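Local coordinates for protein HpuA (Kingella denitrificans ATCC 33394, PDB 5EC6) that is an outer-membrane lipoprotein receptor that binds haemoglobin, probably so that haem iron can be taken up, at residues R20-D23 / N28-A31; Y73-P76 / Y80-F83; I235-V240 / G258-G263; S210-N215 / G219-T224. All coordinates share one frame; numbering follows the deposited sequence. Where two conformers were deposited one is given.

Contact 1 (R20-D23 / N28-A31)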
loop_
_atom_site.group_PDB
_atom_site.type_symbol
_atom_site.label_atom_id
_atom_site.label_comp_id
_atom_site.label_asym_id
_atom_site.label_seq_id
_atom_site.Cartn_x
_atom_site.Cartn_y
_atom_site.Cartn_z
ATOM N N ARG A 20 20.605 -1.879 8.634
ATOM C CA ARG A 20 20.585 -2.494 9.937
ATOM C C ARG A 20 19.237 -2.415 10.643
ATOM O O ARG A 20 18.566 -1.369 10.629
ATOM C CB ARG A 20 21.679 -1.892 10.838
ATOM C CG ARG A 20 23.092 -2.181 10.312
ATOM C CD ARG A 20 24.197 -1.601 11.219
ATOM N NE ARG A 20 23.904 -0.225 11.615
ATOM C CZ ARG A 20 24.040 0.865 10.846
ATOM N NH1 ARG A 20 24.522 0.801 9.608
ATOM N NH2 ARG A 20 23.706 2.052 11.337
ATOM N N ALA A 21 18.921 -3.485 11.341
ATOM C CA ALA A 21 17.685 -3.556 12.109
ATOM C C ALA A 21 17.634 -2.519 13.200
ATOM O O ALA A 21 18.666 -2.158 13.810
ATOM C CB ALA A 21 17.503 -4.909 12.698
ATOM N N VAL A 22 16.422 -2.064 13.486
ATOM C CA VAL A 22 16.203 -1.172 14.627
ATOM C C VAL A 22 16.139 -1.931 15.935
ATOM O O VAL A 22 15.398 -2.898 16.082
ATOM C CB VAL A 22 14.899 -0.349 14.401
ATOM C CG1 VAL A 22 14.630 0.591 15.571
ATOM C CG2 VAL A 22 15.006 0.438 13.113
ATOM N N ASP A 23 16.917 -1.512 16.949
ATOM C CA ASP A 23 16.839 -2.228 18.212
ATOM C C ASP A 23 15.748 -1.638 19.059
ATOM O O ASP A 23 15.939 -0.691 19.833
ATOM C CB ASP A 23 18.183 -2.200 18.946
ATOM C CG ASP A 23 18.110 -2.796 20.327
ATOM O OD1 ASP A 23 17.114 -3.464 20.726
ATOM O OD2 ASP A 23 19.100 -2.575 21.035
ATOM N N ASN A 28 14.373 4.217 24.370
ATOM C CA ASN A 28 13.960 5.340 23.550
ATOM C C ASN A 28 12.998 4.930 22.438
ATOM O O ASN A 28 12.485 5.787 21.737
ATOM C CB ASN A 28 15.174 5.984 22.926
ATOM C CG ASN A 28 15.943 6.806 23.937
ATOM O OD1 ASN A 28 15.361 7.325 24.885
ATOM N ND2 ASN A 28 17.211 6.918 23.743
ATOM N N ILE A 29 12.762 3.627 22.285
ATOM C CA ILE A 29 11.857 3.138 21.233
ATOM C C ILE A 29 10.793 2.324 21.935
ATOM O O ILE A 29 11.118 1.275 22.482
ATOM C CB ILE A 29 12.627 2.323 20.199
ATOM C CG1 ILE A 29 13.665 3.212 19.515
ATOM C CG2 ILE A 29 11.670 1.720 19.140
ATOM C CD1 ILE A 29 14.583 2.505 18.579
ATOM N N VAL A 30 9.569 2.837 21.977
ATOM C CA VAL A 30 8.490 2.287 22.762
ATOM C C VAL A 30 7.279 1.925 21.891
ATOM O O VAL A 30 6.732 2.745 21.161
ATOM C CB VAL A 30 8.041 3.275 23.820
ATOM C CG1 VAL A 30 6.928 2.718 24.696
ATOM C CG2 VAL A 30 9.257 3.705 24.661
ATOM N N ALA A 31 6.832 0.675 22.012
ATOM C CA ALA A 31 5.715 0.226 21.227
ATOM C C ALA A 31 4.485 1.005 21.624
ATOM O O ALA A 31 4.232 1.285 22.817
ATOM C CB ALA A 31 5.503 -1.281 21.408
#

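Contact 2 (Y73-P76 / Y80-F83)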
loop_
_atom_site.group_PDB
_atom_site.type_symbol
_atom_site.label_atom_id
_atom_site.label_comp_id
_atom_site.label_asym_id
_atom_site.label_seq_id
_atom_site.Cartn_x
_atom_site.Cartn_y
_atom_site.Cartn_z
ATOM N N TYR A 73 8.629 -1.592 10.083
ATOM C CA TYR A 73 8.267 -2.863 9.467
ATOM C C TYR A 73 8.922 -3.965 10.299
ATOM O O TYR A 73 10.136 -3.993 10.423
ATOM C CB TYR A 73 8.715 -2.907 7.996
ATOM C CG TYR A 73 8.530 -4.285 7.409
ATOM C CD1 TYR A 73 7.279 -4.781 7.131
ATOM C CD2 TYR A 73 9.611 -5.105 7.223
ATOM C CE1 TYR A 73 7.113 -6.074 6.641
ATOM C CE2 TYR A 73 9.456 -6.389 6.747
ATOM C CZ TYR A 73 8.217 -6.866 6.461
ATOM O OH TYR A 73 8.090 -8.168 5.982
ATOM N N GLN A 74 8.131 -4.875 10.855
ATOM C CA GLN A 74 8.682 -6.104 11.490
ATOM C C GLN A 74 8.657 -7.265 10.463
ATOM O O GLN A 74 7.586 -7.695 9.996
ATOM C CB GLN A 74 7.902 -6.504 12.743
ATOM C CG GLN A 74 8.645 -7.578 13.506
ATOM C CD GLN A 74 7.941 -8.092 14.730
ATOM O OE1 GLN A 74 6.728 -8.084 14.840
ATOM N NE2 GLN A 74 8.734 -8.506 15.707
ATOM N N ALA A 75 9.840 -7.753 10.137
ATOM C CA ALA A 75 9.976 -8.814 9.155
ATOM C C ALA A 75 9.526 -10.132 9.770
ATOM O O ALA A 75 9.388 -10.241 10.972
ATOM C CB ALA A 75 11.402 -8.843 8.693
ATOM N N PRO A 76 9.300 -11.156 8.921
ATOM C CA PRO A 76 8.933 -12.489 9.414
ATOM C C PRO A 76 9.921 -13.108 10.391
ATOM O O PRO A 76 9.507 -13.960 11.186
ATOM C CB PRO A 76 8.847 -13.325 8.141
ATOM C CG PRO A 76 8.569 -12.350 7.036
ATOM C CD PRO A 76 9.367 -11.111 7.444
ATOM N N TYR A 80 13.101 -5.595 13.102
ATOM C CA TYR A 80 12.410 -4.369 12.704
ATOM C C TYR A 80 13.267 -3.475 11.825
ATOM O O TYR A 80 14.480 -3.324 12.043
ATOM C CB TYR A 80 12.020 -3.571 13.935
ATOM C CG TYR A 80 10.941 -4.143 14.811
ATOM C CD1 TYR A 80 11.241 -5.045 15.832
ATOM C CD2 TYR A 80 9.630 -3.769 14.661
ATOM C CE1 TYR A 80 10.258 -5.551 16.631
ATOM C CE2 TYR A 80 8.651 -4.243 15.478
ATOM C CZ TYR A 80 8.964 -5.128 16.489
ATOM O OH TYR A 80 8.004 -5.626 17.315
ATOM N N TYR A 81 12.636 -2.874 10.829
ATOM C CA TYR A 81 13.302 -2.010 9.857
ATOM C C TYR A 81 12.563 -0.708 9.624
ATOM O O TYR A 81 11.331 -0.673 9.628
ATOM C CB TYR A 81 13.520 -2.701 8.509
ATOM C CG TYR A 81 14.408 -3.935 8.655
ATOM C CD1 TYR A 81 15.815 -3.797 8.702
ATOM C CD2 TYR A 81 13.858 -5.189 8.871
ATOM C CE1 TYR A 81 16.615 -4.911 8.927
ATOM C CE2 TYR A 81 14.666 -6.322 9.085
ATOM C CZ TYR A 81 16.033 -6.163 9.134
ATOM O OH TYR A 81 16.791 -7.295 9.316
ATOM N N ASP A 82 13.307 0.381 9.452
ATOM C CA ASP A 82 12.609 1.611 9.103
ATOM C C ASP A 82 12.383 1.727 7.613
ATOM O O ASP A 82 12.987 1.037 6.789
ATOM C CB ASP A 82 13.258 2.855 9.744
ATOM C CG ASP A 82 14.756 2.868 9.639
ATOM O OD1 ASP A 82 15.280 2.302 8.690
ATOM O OD2 ASP A 82 15.400 3.460 10.533
ATOM N N PHE A 83 11.435 2.587 7.266
ATOM C CA PHE A 83 11.226 2.997 5.905
ATOM C C PHE A 83 12.142 4.195 5.654
ATOM O O PHE A 83 12.012 5.223 6.315
ATOM C CB PHE A 83 9.776 3.380 5.688
ATOM C CG PHE A 83 8.820 2.223 5.872
ATOM C CD1 PHE A 83 8.751 1.219 4.917
ATOM C CD2 PHE A 83 8.005 2.120 7.025
ATOM C CE1 PHE A 83 7.862 0.126 5.078
ATOM C CE2 PHE A 83 7.135 1.041 7.174
ATOM C CZ PHE A 83 7.063 0.057 6.212
#

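Contact 3 (I235-V240 / G258-G263)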
loop_
_atom_site.group_PDB
_atom_site.type_symbol
_atom_site.label_atom_id
_atom_site.label_comp_id
_atom_site.label_asym_id
_atom_site.label_seq_id
_atom_site.Cartn_x
_atom_site.Cartn_y
_atom_site.Cartn_z
ATOM N N ILE A 235 -2.802 -8.928 -13.518
ATOM C CA ILE A 235 -3.617 -9.636 -12.523
ATOM C C ILE A 235 -5.025 -9.067 -12.612
ATOM O O ILE A 235 -5.247 -7.872 -12.355
ATOM C CB ILE A 235 -3.080 -9.447 -11.081
ATOM C CG1 ILE A 235 -1.681 -10.030 -10.937
ATOM C CG2 ILE A 235 -4.044 -10.066 -10.082
ATOM C CD1 ILE A 235 -0.982 -9.667 -9.623
ATOM N N GLU A 236 -5.959 -9.888 -13.059
ATOM C CA GLU A 236 -7.342 -9.471 -13.213
ATOM C C GLU A 236 -8.175 -9.924 -12.017
ATOM O O GLU A 236 -8.228 -11.093 -11.710
ATOM C CB GLU A 236 -7.948 -10.032 -14.501
ATOM C CG GLU A 236 -9.371 -9.562 -14.727
ATOM C CD GLU A 236 -9.936 -9.846 -16.109
ATOM O OE1 GLU A 236 -9.259 -10.520 -16.898
ATOM O OE2 GLU A 236 -11.040 -9.321 -16.391
ATOM N N MET A 237 -8.839 -8.980 -11.358
ATOM C CA MET A 237 -9.768 -9.365 -10.257
ATOM C C MET A 237 -10.924 -10.092 -10.857
ATOM O O MET A 237 -11.457 -9.649 -11.883
ATOM C CB MET A 237 -10.240 -8.117 -9.519
ATOM C CG MET A 237 -9.087 -7.338 -8.891
ATOM S SD MET A 237 -8.277 -8.242 -7.573
ATOM C CE MET A 237 -6.874 -7.165 -7.239
ATOM N N ARG A 238 -11.302 -11.234 -10.276
ATOM C CA ARG A 238 -12.372 -12.070 -10.791
ATOM C C ARG A 238 -13.653 -12.042 -9.956
ATOM O O ARG A 238 -14.743 -11.819 -10.498
ATOM C CB ARG A 238 -11.901 -13.499 -10.993
ATOM C CG ARG A 238 -10.849 -13.621 -12.124
ATOM C CD ARG A 238 -11.419 -13.302 -13.477
ATOM N NE ARG A 238 -10.471 -13.573 -14.539
ATOM C CZ ARG A 238 -10.736 -13.498 -15.843
ATOM N NH1 ARG A 238 -11.943 -13.172 -16.276
ATOM N NH2 ARG A 238 -9.777 -13.784 -16.727
ATOM N N ASP A 239 -13.596 -12.430 -8.700
ATOM C CA ASP A 239 -14.785 -12.351 -7.853
ATOM C C ASP A 239 -14.287 -12.014 -6.457
ATOM O O ASP A 239 -13.741 -12.866 -5.757
ATOM C CB ASP A 239 -15.535 -13.668 -7.795
ATOM C CG ASP A 239 -16.901 -13.503 -7.100
ATOM O OD1 ASP A 239 -17.308 -12.358 -6.894
ATOM O OD2 ASP A 239 -17.578 -14.502 -6.869
ATOM N N VAL A 240 -14.425 -10.745 -6.130
ATOM C CA VAL A 240 -13.926 -10.228 -4.879
ATOM C C VAL A 240 -15.061 -9.533 -4.130
ATOM O O VAL A 240 -15.644 -8.597 -4.624
ATOM C CB VAL A 240 -12.747 -9.263 -5.144
ATOM C CG1 VAL A 240 -12.230 -8.677 -3.832
ATOM C CG2 VAL A 240 -11.603 -9.987 -5.856
ATOM N N GLY A 258 -5.397 -16.774 -8.119
ATOM C CA GLY A 258 -4.818 -16.337 -6.839
ATOM C C GLY A 258 -5.888 -15.877 -5.885
ATOM O O GLY A 258 -6.958 -15.440 -6.274
ATOM N N GLN A 259 -5.574 -15.982 -4.592
ATOM C CA GLN A 259 -6.438 -15.514 -3.559
ATOM C C GLN A 259 -6.117 -14.055 -3.207
ATOM O O GLN A 259 -4.982 -13.737 -2.907
ATOM C CB GLN A 259 -6.258 -16.427 -2.334
ATOM C CG GLN A 259 -6.536 -17.909 -2.612
ATOM C CD GLN A 259 -7.926 -18.134 -3.209
ATOM O OE1 GLN A 259 -8.905 -17.656 -2.666
ATOM N NE2 GLN A 259 -8.001 -18.797 -4.361
ATOM N N VAL A 260 -7.119 -13.201 -3.310
ATOM C CA VAL A 260 -7.007 -11.761 -3.016
ATOM C C VAL A 260 -7.424 -11.570 -1.538
ATOM O O VAL A 260 -8.436 -12.128 -1.083
ATOM C CB VAL A 260 -7.917 -10.952 -3.900
ATOM C CG1 VAL A 260 -7.852 -9.478 -3.531
ATOM C CG2 VAL A 260 -7.592 -11.211 -5.402
ATOM N N SER A 261 -6.604 -10.829 -0.793
ATOM C CA SER A 261 -6.941 -10.433 0.564
ATOM C C SER A 261 -6.483 -9.007 0.743
ATOM O O SER A 261 -5.331 -8.698 0.491
ATOM C CB SER A 261 -6.200 -11.315 1.569
ATOM O OG SER A 261 -6.671 -11.010 2.857
ATOM N N GLY A 262 -7.382 -8.139 1.169
ATOM C CA GLY A 262 -6.996 -6.761 1.355
ATOM C C GLY A 262 -8.014 -5.930 2.088
ATOM O O GLY A 262 -8.945 -6.465 2.668
ATOM N N GLY A 263 -7.798 -4.632 2.086
ATOM C CA GLY A 263 -8.681 -3.736 2.805
ATOM C C GLY A 263 -8.576 -2.326 2.417
ATOM O O GLY A 263 -7.731 -1.918 1.578
#

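Contact 4 (S210-N215 / G219-T224)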
loop_
_atom_site.group_PDB
_atom_site.type_symbol
_atom_site.label_atom_id
_atom_site.label_comp_id
_atom_site.label_asym_id
_atom_site.label_seq_id
_atom_site.Cartn_x
_atom_site.Cartn_y
_atom_site.Cartn_z
ATOM N N SER A 210 -3.187 1.268 -13.364
ATOM C CA SER A 210 -4.021 0.186 -12.859
ATOM C C SER A 210 -5.057 0.769 -11.931
ATOM O O SER A 210 -4.746 1.635 -11.096
ATOM C CB SER A 210 -3.192 -0.787 -12.069
ATOM O OG SER A 210 -2.145 -1.423 -12.847
ATOM N N PHE A 211 -6.290 0.306 -12.107
ATOM C CA PHE A 211 -7.413 0.841 -11.343
ATOM C C PHE A 211 -8.266 -0.294 -10.759
ATOM O O PHE A 211 -8.524 -1.303 -11.412
ATOM C CB PHE A 211 -8.289 1.737 -12.227
ATOM C CG PHE A 211 -7.473 2.852 -12.882
ATOM C CD1 PHE A 211 -7.176 3.966 -12.172
ATOM C CD2 PHE A 211 -6.921 2.672 -14.132
ATOM C CE1 PHE A 211 -6.406 4.984 -12.713
ATOM C CE2 PHE A 211 -6.130 3.664 -14.689
ATOM C CZ PHE A 211 -5.887 4.817 -13.972
ATOM N N LEU A 212 -8.639 -0.090 -9.503
ATOM C CA LEU A 212 -9.583 -0.983 -8.827
ATOM C C LEU A 212 -10.789 -0.156 -8.395
ATOM O O LEU A 212 -10.642 0.936 -7.844
ATOM C CB LEU A 212 -8.949 -1.629 -7.591
ATOM C CG LEU A 212 -7.652 -2.406 -7.808
ATOM C CD1 LEU A 212 -7.102 -2.892 -6.481
ATOM C CD2 LEU A 212 -7.803 -3.517 -8.816
ATOM N N THR A 213 -11.989 -0.694 -8.626
ATOM C CA THR A 213 -13.216 -0.051 -8.204
ATOM C C THR A 213 -13.982 -0.932 -7.229
ATOM O O THR A 213 -14.164 -2.156 -7.448
ATOM C CB THR A 213 -14.057 0.323 -9.425
ATOM O OG1 THR A 213 -13.417 1.416 -10.068
ATOM C CG2 THR A 213 -15.462 0.723 -9.095
ATOM N N VAL A 214 -14.452 -0.263 -6.171
ATOM C CA VAL A 214 -15.288 -0.867 -5.160
ATOM C C VAL A 214 -16.704 -0.381 -5.384
ATOM O O VAL A 214 -16.961 0.840 -5.444
ATOM C CB VAL A 214 -14.825 -0.520 -3.734
ATOM C CG1 VAL A 214 -15.813 -1.115 -2.739
ATOM C CG2 VAL A 214 -13.432 -1.037 -3.446
ATOM N N ASN A 215 -17.639 -1.331 -5.500
ATOM C CA ASN A 215 -19.068 -1.032 -5.488
ATOM C C ASN A 215 -19.607 -1.423 -4.110
ATOM O O ASN A 215 -19.646 -2.593 -3.779
ATOM C CB ASN A 215 -19.791 -1.780 -6.581
ATOM C CG ASN A 215 -21.224 -1.352 -6.699
ATOM O OD1 ASN A 215 -21.904 -1.190 -5.682
ATOM N ND2 ASN A 215 -21.691 -1.145 -7.924
ATOM N N GLY A 219 -21.194 -4.757 -2.829
ATOM C CA GLY A 219 -20.086 -5.354 -2.088
ATOM C C GLY A 219 -19.087 -6.096 -2.955
ATOM O O GLY A 219 -18.673 -7.176 -2.604
ATOM N N LYS A 220 -18.743 -5.516 -4.095
ATOM C CA LYS A 220 -17.829 -6.118 -5.051
ATOM C C LYS A 220 -16.635 -5.212 -5.346
ATOM O O LYS A 220 -16.759 -3.990 -5.303
ATOM C CB LYS A 220 -18.531 -6.460 -6.364
ATOM C CG LYS A 220 -19.582 -7.575 -6.212
ATOM C CD LYS A 220 -18.992 -8.912 -5.783
ATOM C CE LYS A 220 -19.994 -10.032 -6.017
ATOM N NZ LYS A 220 -19.510 -11.356 -5.637
ATOM N N LEU A 221 -15.493 -5.807 -5.684
ATOM C CA LEU A 221 -14.327 -5.105 -6.184
ATOM C C LEU A 221 -13.879 -5.680 -7.522
ATOM O O LEU A 221 -13.794 -6.893 -7.692
ATOM C CB LEU A 221 -13.185 -5.183 -5.207
ATOM C CG LEU A 221 -11.852 -4.483 -5.490
ATOM C CD1 LEU A 221 -11.091 -4.165 -4.214
ATOM C CD2 LEU A 221 -10.976 -5.358 -6.333
ATOM N N GLY A 222 -13.647 -4.790 -8.484
ATOM C CA GLY A 222 -13.143 -5.168 -9.797
ATOM C C GLY A 222 -11.952 -4.345 -10.236
ATOM O O GLY A 222 -11.658 -3.276 -9.672
ATOM N N GLY A 223 -11.254 -4.843 -11.248
ATOM C CA GLY A 223 -10.205 -4.104 -11.912
ATOM C C GLY A 223 -9.012 -4.978 -12.242
ATOM O O GLY A 223 -9.015 -6.166 -11.988
ATOM N N THR A 224 -7.985 -4.371 -12.848
ATOM C CA THR A 224 -6.841 -5.075 -13.362
ATOM C C THR A 224 -5.562 -4.355 -13.007
ATOM O O THR A 224 -5.434 -3.145 -13.247
ATOM C CB THR A 224 -6.935 -5.206 -14.902
ATOM O OG1 THR A 224 -8.090 -5.989 -15.232
ATOM C CG2 THR A 224 -5.691 -5.884 -15.482
HETATM O O HOH W 1 -6.799 -1.241 -14.617
#

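Contact 1 (R20-D23 / N28-A31)
Asp23, whose main chain meets Ile29 across this contact, has its carboxylate turned back on its own loop, where OD1 is hydrogen-bonded to Thr25 OG1. Its carbonyl takes a different role: the O atom lies 3.7 Å from Ile29 CD1, a van der Waals touch. The same methyl carries the rest of the contact, packing at 3.6 Å against Val22 CG1. Ile29 reaches this far because CG1 stands beside its backbone N and the branch then runs extended (chi2 174°), which makes CD1 the foremost atom of the residue. Val22 offers one prong of its fork, CG1 lying anti to the backbone N, while CG2 turns to the side of Asp82. The two side chains meet at an oblique angle through single methyl groups, and the backbones stay well apart, with 7.9 Å between the CA atoms of Asp23 and Ile29. Only about 97 Å² is buried, so this is a light apolar touch at the protein surface. Within the short loop between the segments, Ser26 OG bonds to Asn28 N. Each segment is fixed more firmly by other parts of the chain. Residues 20-23 run beside strand 80-81, with a backbone hydrogen bond between Val22 and Tyr80. Val30 of strand 29-31 and Asn28 just before it form backbone hydrogen bonds with Thr53 and Thr55 of strand 48-57, whose Phe52 and Ile54 also touch Ile29. The loop thus runs from the flank of strand 80-81, one outermost strand of the four-stranded antiparallel sheet, to strand 29-31, the other.

Contact 2 (Y73-P76 / Y80-F83)
A beta hairpin joins strand 65-74 to the short strand 80-81, and this contact is its closed end. Tyr73 and Tyr81 form the antiparallel hydrogen-bonded pair: Tyr73 N donates to Tyr81 O over 2.9 Å, and Tyr81 N returns a bond of 2.8 Å to Tyr73 O. The next pair, Gln74 with Tyr80, is non-hydrogen-bonded, and its side chains pack on each other. Gln74 leaves the strand with CG anti to its backbone N (chi1 -169°) and stretches over the Tyr80 ring, placing CG 3.9 Å from the ring centroid in a CH-pi contact. Its amide continues over the ring towards the hydroxyl, stacked with the two planes 18° apart. NE2 comes within 3.4 Å of Tyr80 OH at an angle too poor for a bond; it bonds to Gly78 O in the turn, while OE1 takes Lys50 NZ, so both ends of the amide are fixed. On the other face, beside Tyr73 and Tyr81, Ala75 CB sits at the edge of the Tyr81 ring, 4.1 Å from CE2, and Phe83 CZ touches Tyr73 CB at 3.8 Å. Phe151 stacks on the Tyr73 ring. The step from a hydrogen-bonded pair to a non-hydrogen-bonded one is the alternation of an antiparallel beta hairpin.

Contact 3 (I235-V240 / G258-G263)
The backbones of 235-240 and 258-263 are next-but-one neighbours, separated by strand 246-253, and come no closer than 7.3 Å between the CA atoms of Val240 and Val260. Both strands belong to an antiparallel beta barrel, whose eight strand pairings lead from 174-185 round through these strands to 298-308 and back to 174-185. A classic beta bulge interrupts the first strand: Arg238 and Asp239 both face Thr250, and the chain turns a corner there. With the extra residue taken up, Met237 and Val240, three positions apart, can both lie against Val260. Leu221 touches both of them, and Phe247 and Ala251 pack on Val260, making a buried apolar cluster. Met237 folds towards this cluster through a bent chain (chi1 -60°, chi2 -66°), so that its sulfur rather than its CB makes the approach, the side chain crossing that of Val260 at roughly a right angle. Polar groups lie away from the cluster. Arg238 NE bonds to Ser252 OG, and its guanidinium passes near Glu236, although that pairing depends on one of two conformers of the glutamate and is doubtful. Asp239 OD2 holds a glycerol, probably left from crystallisation. A single methyl serves both partners: Val260 CG2 lies 3.7 Å from Met237 SD and 4.2 Å from Val240 CG2.

Contact 4 (S210-N215 / G219-T224)
The flat amide of Asn215, whose CB lies 4.0 Å from Lys220 O, is gripped at both ends by loops: ND2 donates to the carbonyls of Ser313 and Asp315, and OD1 receives Thr218 N. The other flat side chain, the Phe211 ring, leads away from 219-224 and touches Glu178 and His318. The two segments form a beta hairpin. Thr213 N to Gly222 O (2.8 Å) and its return bond make one hydrogen-bonded pair, and Asn215 N to Lys220 O (2.8 Å) begins the next. Asn215 O faces both Lys220 N, at 3.1 Å, and Gly219 N, in a weak, bent bond. This is a G1 bulge, with glycine at positive phi (67°). Further along, Gly223 adopts angles that suit glycine (phi 140°), and its CA makes a C-H...O contact of 3.3 Å with Phe211 O. There the pairing slackens: Thr224 N to Phe211 O is a weak bond, and a water bridges Phe211 N (3.0 Å) and Thr224 O (2.7 Å). Val214 CG2 and Leu221 CD1 pack at 4.0 Å on one face, while Phe211, Thr213, Asn215, Lys220 and Thr224 point to the other. Backbone bonds thus pair the strands, while the mostly polar face spends its side-chain bonds on other parts of the chain, Thr213 OG1 on His318 and Lys220 NZ on Asp239, consistent with a hairpin fixed from that side as well as by apolar packing.

Overall arrangement
The four contacts fall into two pairs. Contacts 1 and 2 lie with centres 10 Å apart and both reach the small four-stranded sheet; the probable hydrogen bond from Val22 N to Tyr80 O is 2.7 Å long, and Ala21 CA packs 3.6 Å from Tyr81 CE1. Contacts 3 and 4, centres 9 Å apart, belong to adjoining strands of the barrel: Met237 N bonds to Gly223 O at 2.9 Å, and a salt bridge joins Asp239 OD1 to Lys220 NZ at 2.7 Å, close to the bound glycerol. Between the pairs the nearest approach is that of contacts 2 and 3, about 14 Å between nearest atoms, whereas the centres of contacts 1 and 4 are about 37 Å apart. The structure is of the receptor without haemoglobin.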